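Local coordinates for FAD-dependent oxidoreductase (Actinomadura kijaniata, PDB 3M9V), which probably catalyses a flavin-dependent oxidation of a dTDP-linked sugar on the way to D-kijanose, with a fold of the acyl-CoA dehydrogenase family, at residues 329-332 with 333-337; 270-273 with 274-278; 213-217 with 218-222; 297-300 with 301-305. All blocks are in the same frame, centred on the assembly; numbering follows the deposited sequence.

Contact 1 of 4, residues 329-332 with 333-337; sequences MDER and GRQMM. With TYD (thymidine-5'-diphosphate), chain B.
The dTDP pocket takes its thymine-binding arginine from the first turns of helix 329-362, where R332 reaches the base and M336, one turn on, runs alongside R332. R332 NH2 donates to O4 of the thymine at 2.7 Å with an N-H...O angle of 161°, while R332 NH1 adds a weak bond to the same O4 at 3.2 Å. Arginine suits the place because two N-H groups on one edge can converge on a single carbonyl oxygen. Its chain is extended from CG to NE, with CG anti to the backbone N (chi1 167°), which carries the guanidinium out to the base. M336 SD lies over one face of that guanidinium, 4.2 Å above its plane, a soft and polarisable lid, and S322 O and L321 O take R332 NH1 and NE, fixing the rotation of the group.

A neighbouring side of the helix is polar. R334 grips E331 side-on: NH2 and NE both reach OE1, at 2.7 Å and 3.1 Å, from the same face of the carboxylate. The second oxygen, E331 OE2, accepts from Q335 NE2 at 3.3 Å through its anti lone pair. A bend at chi2 of E331 (32°) swings its carboxylate forward, toward the next turn and these two partners. R334 NH1 forms a salt bridge with D250.

G333 presents no side chain between the two faces, and its N-H bonds to M329 O. Around this helix, R332 and M336 pack on A254 of helix 253-260, M336 and Q335 touch helix 291-323, and R334 rests on Q401 of helix 391-402.

Contact 2 of 4, residues 270-273 with 274-278; sequences VAQA and AYDTA
Q272 and D276 face each other across one turn of helix 264-283, part of the helical C-terminal domain of the acyl-CoA dehydrogenase fold. Q272 NE2 donates to D276 OD1 at 3.1 Å, the acceptor close to the amide plane but the donor 36° out of the carboxylate plane. The amide gets there because the chain bends at chi2 (72°) toward the next turn, where NE2 also comes to the edge of the Y275 ring, 4.0 Å from Y275 CD2.

Both polar ends have further partners: R308 NH2 donates to Q272 OE1, and R93 forms a salt bridge with D276 OD2. An alanine in place of D276 would probably leave R93 without this carboxylate mate and Q272 NE2 without its acceptor, setting that amide free to turn.

Small residues suit the buried sides: A273 and A274 let L376 of helix 372-379 come close, and A274 also meets C358 of helix 329-362. Y275 reaches across to I300 and L304 of helix 291-323, its hydroxyl bonded to D301 OD1, and also packs on A402 of the second subunit. T277 OG1 donates to A273 O at 2.8 Å, and T277 N reaches the same oxygen from the opposite face of its carbonyl plane.

Contact 3 of 4, residues 213-217 with 218-222; sequences NWDGL and GMRAS
W214 and R220 tie together the two halves of the loop between strands 208-210 and 225-234, which turns back on itself so that side chains of one half find backbone carbonyls of the other.

Of the neutral hydrogen bonds, the central one runs from W214 NE1 to M219 O at 2.9 Å; the oxygen lies near the ring plane, while the donor stands 43° above the carbonyl plane. M219 O also accepts from S222 N, closing a type I turn, and from S222 OG at 2.7 Å. Three donors thus grip one buried carbonyl. The side chain of S222 is small enough to turn back to it, with OG between the backbone N and the carbonyl carbon (chi1 60°); this hydroxyl is also hydrogen-bonded to T224.

The ionic part belongs to R220, whose NH1 serves two acceptors near its plane: D215 OD1 in a salt bridge at 2.9 Å and G216 O at 3.0 Å. Its NE goes to D46 O. A methionine in place of R220 would probably leave D215 without its counter-charge and the carbonyls of G216 and D46 without these donors.

A water joins W214 O, G216 N and R220 O. G216 N lies over the centre of one face of the W214 ring, 3.8 Å above its plane, and a side chain at G216 would run into G218 O, so glycine fits.

M219 packs on helix 96-118, and L217 on R378 of the third subunit. S222 is about 5 Å from the side chain of S173, which binds FMN when the cofactor is present, though none is bound to this chain. The arrangement is a type I turn, M219 to S222, within a loop joining two antiparallel strands of the middle-domain sheet at a subunit interface.

Contact 4 of 4, residues 297-300 with 301-305; sequences VAEI and DSRLY
E299 and R303 pair one turn apart, an i to i+4 salt bridge on helix 291-323 of the C-terminal helical domain in this acyl-CoA dehydrogenase fold. They belong to the looser side of the contact. The two side chains run alongside each other, and E299 OE1 meets R303 NH1 edge-on, near the guanidinium plane, at 3.3 Å. That is long for a salt bridge, and both groups have other partners: R303 NE pairs with E353, while E299 OE1 pairs with R349 of the second subunit and E299 OE2 is hydrogen-bonded to Y391 OH of that subunit. The carboxylate, between two arginines, probably stays ionised. E299 turns at chi2 (-85°), which brings its carboxylate alongside R303.

The tight side is buried. Its apolar part is I300 and L304, also one turn apart, which face helix 264-283, where both touch Y275; I300 goes on to D357, C358 and L361 of helix 329-362. Branched and aliphatic, they fill the spaces between helices without polar demand. L304 CB lies 3.3 Å from I300 O, the same oxygen that accepts L304 N at 2.8 Å.

S302 and D301 form a buried polar interface with the second subunit. S302 is small and packs on L345 there, its OG bonded to C342 O. D301 uses both its oxygens: OD2 in a salt bridge with R338 of the second subunit, OD1 in a hydrogen bond with Y275 OH. Its CG stands anti to the backbone N (chi1 -162°), turning the carboxylate away from V297 and toward these partners, while D301 CB stays 3.3 Å from V297 O.

Contacts 2 and 4 form one joint between consecutive helices: their centres are 11 Å apart, and Y275 OH lies 2.7 Å from D301 OD1, a probable hydrogen bond. Y275 CD1 packs 3.3 Å from I300 CG2. Contact 1, on the next helix, is remote, with centres 34 Å from contact 2 and 32 Å from contact 4, and is the one of the four that holds a dTDP-binding residue. Contact 3, in the middle domain, comes within about 5 Å of contact 2 at the nearest atoms without touching; it lies near residues of the FMN site, empty in this chain, on the opposite side of the chain's centre from contact 1, about 33 Å between centres.

Contact 1 of 4, residues 329-332 with 333-337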
loop_
_atom_site.group_PDB
_atom_site.type_symbol
_atom_site.label_atom_id
_atom_site.label_comp_id
_atom_site.label_asym_id
_atom_site.label_seq_id
_atom_site.Cartn_x
_atom_site.Cartn_y
_atom_site.Cartn_z
ATOM N N MET A 329 -9.225 37.477 2.421
ATOM C CA MET A 329 -10.147 36.481 2.959
ATOM C C MET A 329 -10.406 35.293 2.044
ATOM O O MET A 329 -10.667 34.191 2.518
ATOM C CB MET A 329 -11.480 37.124 3.353
ATOM C CG MET A 329 -11.317 38.135 4.455
ATOM S SD MET A 329 -10.976 37.369 6.047
ATOM C CE MET A 329 -12.561 36.523 6.227
ATOM N N ASP A 330 -10.362 35.494 0.733
ATOM C CA ASP A 330 -10.429 34.355 -0.169
ATOM C C ASP A 330 -9.223 33.408 -0.117
ATOM O O ASP A 330 -9.407 32.195 -0.002
ATOM C CB ASP A 330 -10.758 34.807 -1.582
ATOM C CG ASP A 330 -12.154 35.376 -1.664
ATOM O OD1 ASP A 330 -13.083 34.780 -1.080
ATOM O OD2 ASP A 330 -12.337 36.425 -2.311
ATOM N N GLU A 331 -8.009 33.947 -0.171
ATOM C CA GLU A 331 -6.802 33.157 0.067
ATOM C C GLU A 331 -6.853 32.457 1.432
ATOM O O GLU A 331 -6.421 31.309 1.569
ATOM C CB GLU A 331 -5.569 34.067 -0.023
ATOM C CG GLU A 331 -4.269 33.433 -0.507
ATOM C CD GLU A 331 -4.457 32.310 -1.518
ATOM O OE1 GLU A 331 -5.163 32.468 -2.540
ATOM O OE2 GLU A 331 -3.889 31.224 -1.281
ATOM N N ARG A 332 -7.379 33.138 2.445
ATOM C CA ARG A 332 -7.466 32.549 3.779
ATOM C C ARG A 332 -8.301 31.263 3.798
ATOM O O ARG A 332 -7.874 30.271 4.401
ATOM C CB ARG A 332 -8.048 33.553 4.763
ATOM C CG ARG A 332 -8.464 32.941 6.089
ATOM C CD ARG A 332 -8.727 34.092 7.042
ATOM N NE ARG A 332 -9.137 33.713 8.392
ATOM C CZ ARG A 332 -10.400 33.483 8.758
ATOM N NH1 ARG A 332 -10.670 33.196 10.022
ATOM N NH2 ARG A 332 -11.396 33.546 7.885
ATOM N N GLY A 333 -9.452 31.287 3.126
ATOM C CA GLY A 333 -10.396 30.175 3.013
ATOM C C GLY A 333 -9.852 29.046 2.152
ATOM O O GLY A 333 -10.012 27.875 2.483
ATOM N N ARG A 334 -9.174 29.351 1.051
ATOM C CA ARG A 334 -8.527 28.301 0.262
ATOM C C ARG A 334 -7.428 27.635 1.097
ATOM O O ARG A 334 -7.291 26.421 1.097
ATOM C CB ARG A 334 -7.950 28.865 -1.041
ATOM C CG ARG A 334 -9.010 29.152 -2.110
ATOM C CD ARG A 334 -8.361 29.519 -3.434
ATOM N NE ARG A 334 -7.704 30.813 -3.287
ATOM C CZ ARG A 334 -8.255 31.953 -3.696
ATOM N NH1 ARG A 334 -9.457 31.939 -4.256
ATOM N NH2 ARG A 334 -7.611 33.103 -3.551
ATOM N N GLN A 335 -6.666 28.400 1.862
ATOM C CA GLN A 335 -5.578 27.775 2.586
ATOM C C GLN A 335 -6.135 26.902 3.705
ATOM O O GLN A 335 -5.633 25.814 3.933
ATOM C CB GLN A 335 -4.637 28.850 3.131
ATOM C CG GLN A 335 -3.743 29.278 1.989
ATOM C CD GLN A 335 -2.640 30.194 2.443
ATOM O OE1 GLN A 335 -2.045 30.034 3.512
ATOM N NE2 GLN A 335 -2.346 31.177 1.598
ATOM N N MET A 336 -7.162 27.368 4.407
ATOM C CA MET A 336 -7.715 26.572 5.496
ATOM C C MET A 336 -8.271 25.255 4.971
ATOM O O MET A 336 -7.968 24.194 5.516
ATOM C CB MET A 336 -8.756 27.369 6.263
ATOM C CG MET A 336 -8.111 28.501 7.078
ATOM S SD MET A 336 -9.334 29.439 8.032
ATOM C CE MET A 336 -9.879 28.237 9.235
ATOM N N MET A 337 -8.988 25.312 3.858
ATOM C CA MET A 337 -9.580 24.114 3.286
ATOM C C MET A 337 -8.553 23.121 2.718
ATOM O O MET A 337 -8.686 21.899 2.799
ATOM C CB MET A 337 -10.646 24.519 2.258
ATOM C CG MET A 337 -11.379 23.322 1.683
ATOM S SD MET A 337 -12.402 22.437 2.904
ATOM C CE MET A 337 -13.587 23.590 3.570
HETATM P PA TYD B . -20.783 26.588 7.669
HETATM O O1A TYD B . -22.274 26.429 7.898
HETATM O O2A TYD B . -19.852 25.391 7.753
HETATM O O3A TYD B . -20.541 27.347 6.275
HETATM P PB TYD B . -21.739 27.308 5.204
HETATM O O1B TYD B . -22.261 25.887 5.300
HETATM O O2B TYD B . -20.922 27.582 3.957
HETATM O O3B TYD B . -22.654 28.417 5.690
HETATM O "O5'" TYD B . -20.176 27.790 8.558
HETATM C "C5'" TYD B . -20.545 29.156 8.379
HETATM C "C4'" TYD B . -20.186 29.650 9.773
HETATM O "O4'" TYD B . -18.776 29.663 9.957
HETATM C "C3'" TYD B . -20.681 31.046 10.100
HETATM O "O3'" TYD B . -21.639 30.772 11.125
HETATM C "C2'" TYD B . -19.503 31.717 10.790
HETATM C "C1'" TYD B . -18.384 30.683 10.879
HETATM N N1 TYD B . -17.111 31.256 10.421
HETATM C C2 TYD B . -16.013 31.156 11.168
HETATM O O2 TYD B . -16.078 30.578 12.279
HETATM N N3 TYD B . -14.856 31.695 10.726
HETATM C C4 TYD B . -14.786 32.322 9.529
HETATM O O4 TYD B . -13.701 32.808 9.145
HETATM C C5 TYD B . -15.922 32.436 8.746
HETATM C C5M TYD B . -15.952 33.125 7.407
HETATM C C6 TYD B . -17.093 31.874 9.234
#

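Contact 2 of 4, residues 270-273 with 274-278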
loop_
_atom_site.group_PDB
_atom_site.type_symbol
_atom_site.label_atom_id
_atom_site.label_comp_id
_atom_site.label_asym_id
_atom_site.label_seq_id
_atom_site.Cartn_x
_atom_site.Cartn_y
_atom_site.Cartn_z
ATOM N N VAL A 270 -10.121 6.721 17.643
ATOM C CA VAL A 270 -10.431 5.339 17.238
ATOM C C VAL A 270 -9.173 4.520 16.932
ATOM O O VAL A 270 -9.011 3.389 17.430
ATOM C CB VAL A 270 -11.455 5.293 16.072
ATOM C CG1 VAL A 270 -11.689 3.856 15.611
ATOM C CG2 VAL A 270 -12.811 5.852 16.571
ATOM N N ALA A 271 -8.268 5.079 16.127
ATOM C CA ALA A 271 -7.020 4.359 15.885
ATOM C C ALA A 271 -6.224 4.138 17.177
ATOM O O ALA A 271 -5.569 3.109 17.356
ATOM C CB ALA A 271 -6.166 5.130 14.852
ATOM N N GLN A 272 -6.196 5.135 18.057
ATOM C CA GLN A 272 -5.465 4.968 19.317
ATOM C C GLN A 272 -6.046 3.819 20.158
ATOM O O GLN A 272 -5.306 3.047 20.772
ATOM C CB GLN A 272 -5.421 6.298 20.090
ATOM C CG GLN A 272 -4.615 6.270 21.418
ATOM C CD GLN A 272 -3.128 6.186 21.153
ATOM O OE1 GLN A 272 -2.555 7.081 20.537
ATOM N NE2 GLN A 272 -2.503 5.102 21.574
ATOM N N ALA A 273 -7.371 3.704 20.194
ATOM C CA ALA A 273 -8.041 2.780 21.094
ATOM C C ALA A 273 -7.812 1.396 20.481
ATOM O O ALA A 273 -7.606 0.462 21.233
ATOM C CB ALA A 273 -9.556 3.092 21.215
ATOM N N ALA A 274 -7.790 1.265 19.155
ATOM C CA ALA A 274 -7.446 -0.016 18.538
ATOM C C ALA A 274 -6.031 -0.483 18.897
ATOM O O ALA A 274 -5.794 -1.616 19.305
ATOM C CB ALA A 274 -7.629 0.043 16.996
ATOM N N TYR A 275 -5.065 0.418 18.798
ATOM C CA TYR A 275 -3.686 0.082 19.097
ATOM C C TYR A 275 -3.559 -0.338 20.571
ATOM O O TYR A 275 -2.907 -1.346 20.862
ATOM C CB TYR A 275 -2.853 1.326 18.872
ATOM C CG TYR A 275 -1.363 1.145 19.046
ATOM C CD1 TYR A 275 -0.711 0.002 18.581
ATOM C CD2 TYR A 275 -0.599 2.116 19.654
ATOM C CE1 TYR A 275 0.681 -0.150 18.734
ATOM C CE2 TYR A 275 0.787 1.989 19.780
ATOM C CZ TYR A 275 1.414 0.877 19.301
ATOM O OH TYR A 275 2.782 0.808 19.465
ATOM N N ASP A 276 -4.165 0.447 21.468
ATOM C CA ASP A 276 -4.108 0.183 22.906
ATOM C C ASP A 276 -4.674 -1.180 23.254
ATOM O O ASP A 276 -4.123 -1.873 24.109
ATOM C CB ASP A 276 -4.941 1.205 23.675
ATOM C CG ASP A 276 -4.255 2.546 23.731
ATOM O OD1 ASP A 276 -3.076 2.672 23.353
ATOM O OD2 ASP A 276 -4.948 3.503 24.082
ATOM N N THR A 277 -5.781 -1.532 22.610
ATOM C CA THR A 277 -6.389 -2.862 22.697
ATOM C C THR A 277 -5.502 -4.001 22.220
ATOM O O THR A 277 -5.384 -5.038 22.895
ATOM C CB THR A 277 -7.709 -2.919 21.895
ATOM O OG1 THR A 277 -8.570 -1.901 22.405
ATOM C CG2 THR A 277 -8.413 -4.235 22.107
ATOM N N ALA A 278 -4.878 -3.798 21.064
ATOM C CA ALA A 278 -3.969 -4.790 20.505
ATOM C C ALA A 278 -2.760 -5.003 21.406
ATOM O O ALA A 278 -2.416 -6.144 21.689
ATOM C CB ALA A 278 -3.505 -4.427 19.109
#

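Contact 3 of 4, residues 213-217 with 218-222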
loop_
_atom_site.group_PDB
_atom_site.type_symbol
_atom_site.label_atom_id
_atom_site.label_comp_id
_atom_site.label_asym_id
_atom_site.label_seq_id
_atom_site.Cartn_x
_atom_site.Cartn_y
_atom_site.Cartn_z
ATOM N N ASN A 213 -34.600 6.935 12.003
ATOM C CA ASN A 213 -34.280 6.102 10.855
ATOM C C ASN A 213 -32.777 5.881 10.631
ATOM O O ASN A 213 -32.374 5.530 9.532
ATOM C CB ASN A 213 -34.859 6.734 9.589
ATOM C CG ASN A 213 -34.149 8.018 9.211
ATOM O OD1 ASN A 213 -33.853 8.876 10.047
ATOM N ND2 ASN A 213 -33.864 8.161 7.926
ATOM N N TRP A 214 -31.934 6.071 11.638
ATOM C CA TRP A 214 -30.506 5.839 11.449
ATOM C C TRP A 214 -30.160 4.393 11.773
ATOM O O TRP A 214 -30.328 3.932 12.896
ATOM C CB TRP A 214 -29.664 6.778 12.326
ATOM C CG TRP A 214 -28.187 6.492 12.324
ATOM C CD1 TRP A 214 -27.429 6.170 13.414
ATOM C CD2 TRP A 214 -27.298 6.455 11.192
ATOM N NE1 TRP A 214 -26.134 5.938 13.037
ATOM C CE2 TRP A 214 -26.010 6.116 11.686
ATOM C CE3 TRP A 214 -27.464 6.667 9.822
ATOM C CZ2 TRP A 214 -24.887 5.980 10.866
ATOM C CZ3 TRP A 214 -26.337 6.556 8.996
ATOM C CH2 TRP A 214 -25.073 6.219 9.529
ATOM N N ASP A 215 -29.601 3.705 10.789
ATOM C CA ASP A 215 -29.238 2.309 10.942
ATOM C C ASP A 215 -27.852 2.137 10.321
ATOM O O ASP A 215 -27.779 1.686 9.178
ATOM C CB ASP A 215 -30.278 1.433 10.224
ATOM C CG ASP A 215 -30.194 -0.021 10.669
ATOM O OD1 ASP A 215 -29.613 -0.319 11.738
ATOM O OD2 ASP A 215 -30.654 -0.904 9.921
ATOM N N GLY A 216 -26.789 2.462 11.063
ATOM C CA GLY A 216 -25.445 2.645 10.499
ATOM C C GLY A 216 -24.690 1.323 10.520
ATOM O O GLY A 216 -24.989 0.455 11.329
ATOM N N LEU A 217 -23.696 1.152 9.659
ATOM C CA LEU A 217 -22.808 -0.003 9.787
ATOM C C LEU A 217 -22.034 0.292 11.078
ATOM O O LEU A 217 -21.939 -0.559 11.967
ATOM C CB LEU A 217 -21.891 -0.073 8.563
ATOM C CG LEU A 217 -20.673 -1.007 8.675
ATOM C CD1 LEU A 217 -21.013 -2.476 8.947
ATOM C CD2 LEU A 217 -19.770 -0.800 7.476
ATOM N N GLY A 218 -21.514 1.518 11.199
ATOM C CA GLY A 218 -20.945 2.026 12.455
ATOM C C GLY A 218 -21.544 3.368 12.870
ATOM O O GLY A 218 -22.523 3.802 12.253
ATOM N N MET A 219 -20.945 4.039 13.860
ATOM C CA MET A 219 -21.465 5.281 14.456
ATOM C C MET A 219 -22.940 5.042 14.828
ATOM O O MET A 219 -23.804 5.919 14.682
ATOM C CB MET A 219 -21.308 6.519 13.552
ATOM C CG MET A 219 -19.853 6.936 13.211
ATOM S SD MET A 219 -18.879 7.119 14.748
ATOM C CE MET A 219 -17.292 7.627 14.082
ATOM N N ARG A 220 -23.211 3.832 15.305
ATOM C CA ARG A 220 -24.590 3.402 15.469
ATOM C C ARG A 220 -25.361 4.197 16.513
ATOM O O ARG A 220 -26.586 4.333 16.411
ATOM C CB ARG A 220 -24.693 1.882 15.645
ATOM C CG ARG A 220 -24.482 1.167 14.326
ATOM C CD ARG A 220 -24.492 -0.360 14.525
ATOM N NE ARG A 220 -25.748 -0.784 15.138
ATOM C CZ ARG A 220 -26.929 -0.858 14.527
ATOM N NH1 ARG A 220 -27.091 -0.569 13.236
ATOM N NH2 ARG A 220 -27.979 -1.239 15.244
ATOM N N ALA A 221 -24.635 4.747 17.477
ATOM C CA ALA A 221 -25.260 5.445 18.591
ATOM C C ALA A 221 -25.270 6.954 18.386
ATOM O O ALA A 221 -25.606 7.687 19.332
ATOM C CB ALA A 221 -24.563 5.132 19.918
ATOM N N SER A 222 -24.912 7.429 17.193
ATOM C CA SER A 222 -24.647 8.865 17.032
ATOM C C SER A 222 -25.905 9.667 16.724
ATOM O O SER A 222 -25.867 10.909 16.630
ATOM C CB SER A 222 -23.621 9.140 15.917
ATOM O OG SER A 222 -24.102 8.640 14.679
HETATM O O HOH W 1 -27.811 2.861 14.120
#

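Contact 4 of 4, residues 297-300 with 301-305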
loop_
_atom_site.group_PDB
_atom_site.type_symbol
_atom_site.label_atom_id
_atom_site.label_comp_id
_atom_site.label_asym_id
_atom_site.label_seq_id
_atom_site.Cartn_x
_atom_site.Cartn_y
_atom_site.Cartn_z
ATOM N N VAL A 297 3.502 -4.331 15.130
ATOM C CA VAL A 297 3.532 -3.379 16.221
ATOM C C VAL A 297 4.399 -2.177 15.837
ATOM O O VAL A 297 4.007 -1.037 16.094
ATOM C CB VAL A 297 4.090 -4.030 17.534
ATOM C CG1 VAL A 297 4.459 -2.925 18.524
ATOM C CG2 VAL A 297 3.001 -4.973 18.103
ATOM N N ALA A 298 5.567 -2.403 15.233
ATOM C CA ALA A 298 6.452 -1.280 14.920
ATOM C C ALA A 298 5.751 -0.486 13.800
ATOM O O ALA A 298 5.765 0.738 13.820
ATOM C CB ALA A 298 7.852 -1.774 14.462
ATOM N N GLU A 299 5.125 -1.150 12.836
ATOM C CA GLU A 299 4.537 -0.434 11.698
ATOM C C GLU A 299 3.364 0.429 12.169
ATOM O O GLU A 299 3.233 1.595 11.788
ATOM C CB GLU A 299 4.040 -1.401 10.605
ATOM C CG GLU A 299 5.129 -2.164 9.840
ATOM C CD GLU A 299 5.669 -1.338 8.693
ATOM O OE1 GLU A 299 4.979 -0.361 8.279
ATOM O OE2 GLU A 299 6.790 -1.659 8.235
ATOM N N ILE A 300 2.490 -0.152 12.982
ATOM C CA ILE A 300 1.421 0.609 13.603
ATOM C C ILE A 300 1.876 1.779 14.448
ATOM O O ILE A 300 1.330 2.883 14.355
ATOM C CB ILE A 300 0.506 -0.297 14.459
ATOM C CG1 ILE A 300 -0.208 -1.292 13.547
ATOM C CG2 ILE A 300 -0.363 0.524 15.387
ATOM C CD1 ILE A 300 -0.802 -2.500 14.288
ATOM N N ASP A 301 2.884 1.539 15.284
ATOM C CA ASP A 301 3.407 2.608 16.131
ATOM C C ASP A 301 3.829 3.790 15.255
ATOM O O ASP A 301 3.632 4.964 15.584
ATOM C CB ASP A 301 4.664 2.082 16.877
ATOM C CG ASP A 301 5.021 2.938 18.071
ATOM O OD1 ASP A 301 4.186 3.028 18.972
ATOM O OD2 ASP A 301 6.093 3.550 18.146
ATOM N N SER A 302 4.481 3.501 14.134
ATOM C CA SER A 302 4.912 4.605 13.270
ATOM C C SER A 302 3.753 5.231 12.464
ATOM O O SER A 302 3.658 6.454 12.319
ATOM C CB SER A 302 5.997 4.096 12.311
ATOM O OG SER A 302 6.284 5.042 11.284
ATOM N N ARG A 303 2.842 4.407 11.960
ATOM C CA ARG A 303 1.633 4.917 11.286
ATOM C C ARG A 303 0.730 5.781 12.171
ATOM O O ARG A 303 0.208 6.795 11.725
ATOM C CB ARG A 303 0.791 3.779 10.699
ATOM C CG ARG A 303 1.367 3.252 9.363
ATOM C CD ARG A 303 0.633 2.011 8.787
ATOM N NE ARG A 303 0.520 2.243 7.353
ATOM C CZ ARG A 303 1.453 1.936 6.455
ATOM N NH1 ARG A 303 2.562 1.307 6.826
ATOM N NH2 ARG A 303 1.276 2.248 5.175
ATOM N N LEU A 304 0.511 5.358 13.410
ATOM C CA LEU A 304 -0.213 6.164 14.388
ATOM C C LEU A 304 0.496 7.500 14.648
ATOM O O LEU A 304 -0.143 8.558 14.709
ATOM C CB LEU A 304 -0.346 5.408 15.702
ATOM C CG LEU A 304 -1.099 6.102 16.850
ATOM C CD1 LEU A 304 -2.547 6.412 16.415
ATOM C CD2 LEU A 304 -1.142 5.108 18.028
ATOM N N TYR A 305 1.815 7.472 14.785
ATOM C CA TYR A 305 2.574 8.725 14.895
ATOM C C TYR A 305 2.333 9.684 13.713
ATOM O O TYR A 305 2.097 10.886 13.898
ATOM C CB TYR A 305 4.068 8.408 14.986
ATOM C CG TYR A 305 4.848 9.611 15.439
ATOM C CD1 TYR A 305 5.130 9.817 16.797
ATOM C CD2 TYR A 305 5.258 10.558 14.510
ATOM C CE1 TYR A 305 5.794 10.969 17.208
ATOM C CE2 TYR A 305 5.979 11.669 14.917
ATOM C CZ TYR A 305 6.236 11.872 16.261
ATOM O OH TYR A 305 6.880 13.042 16.626
#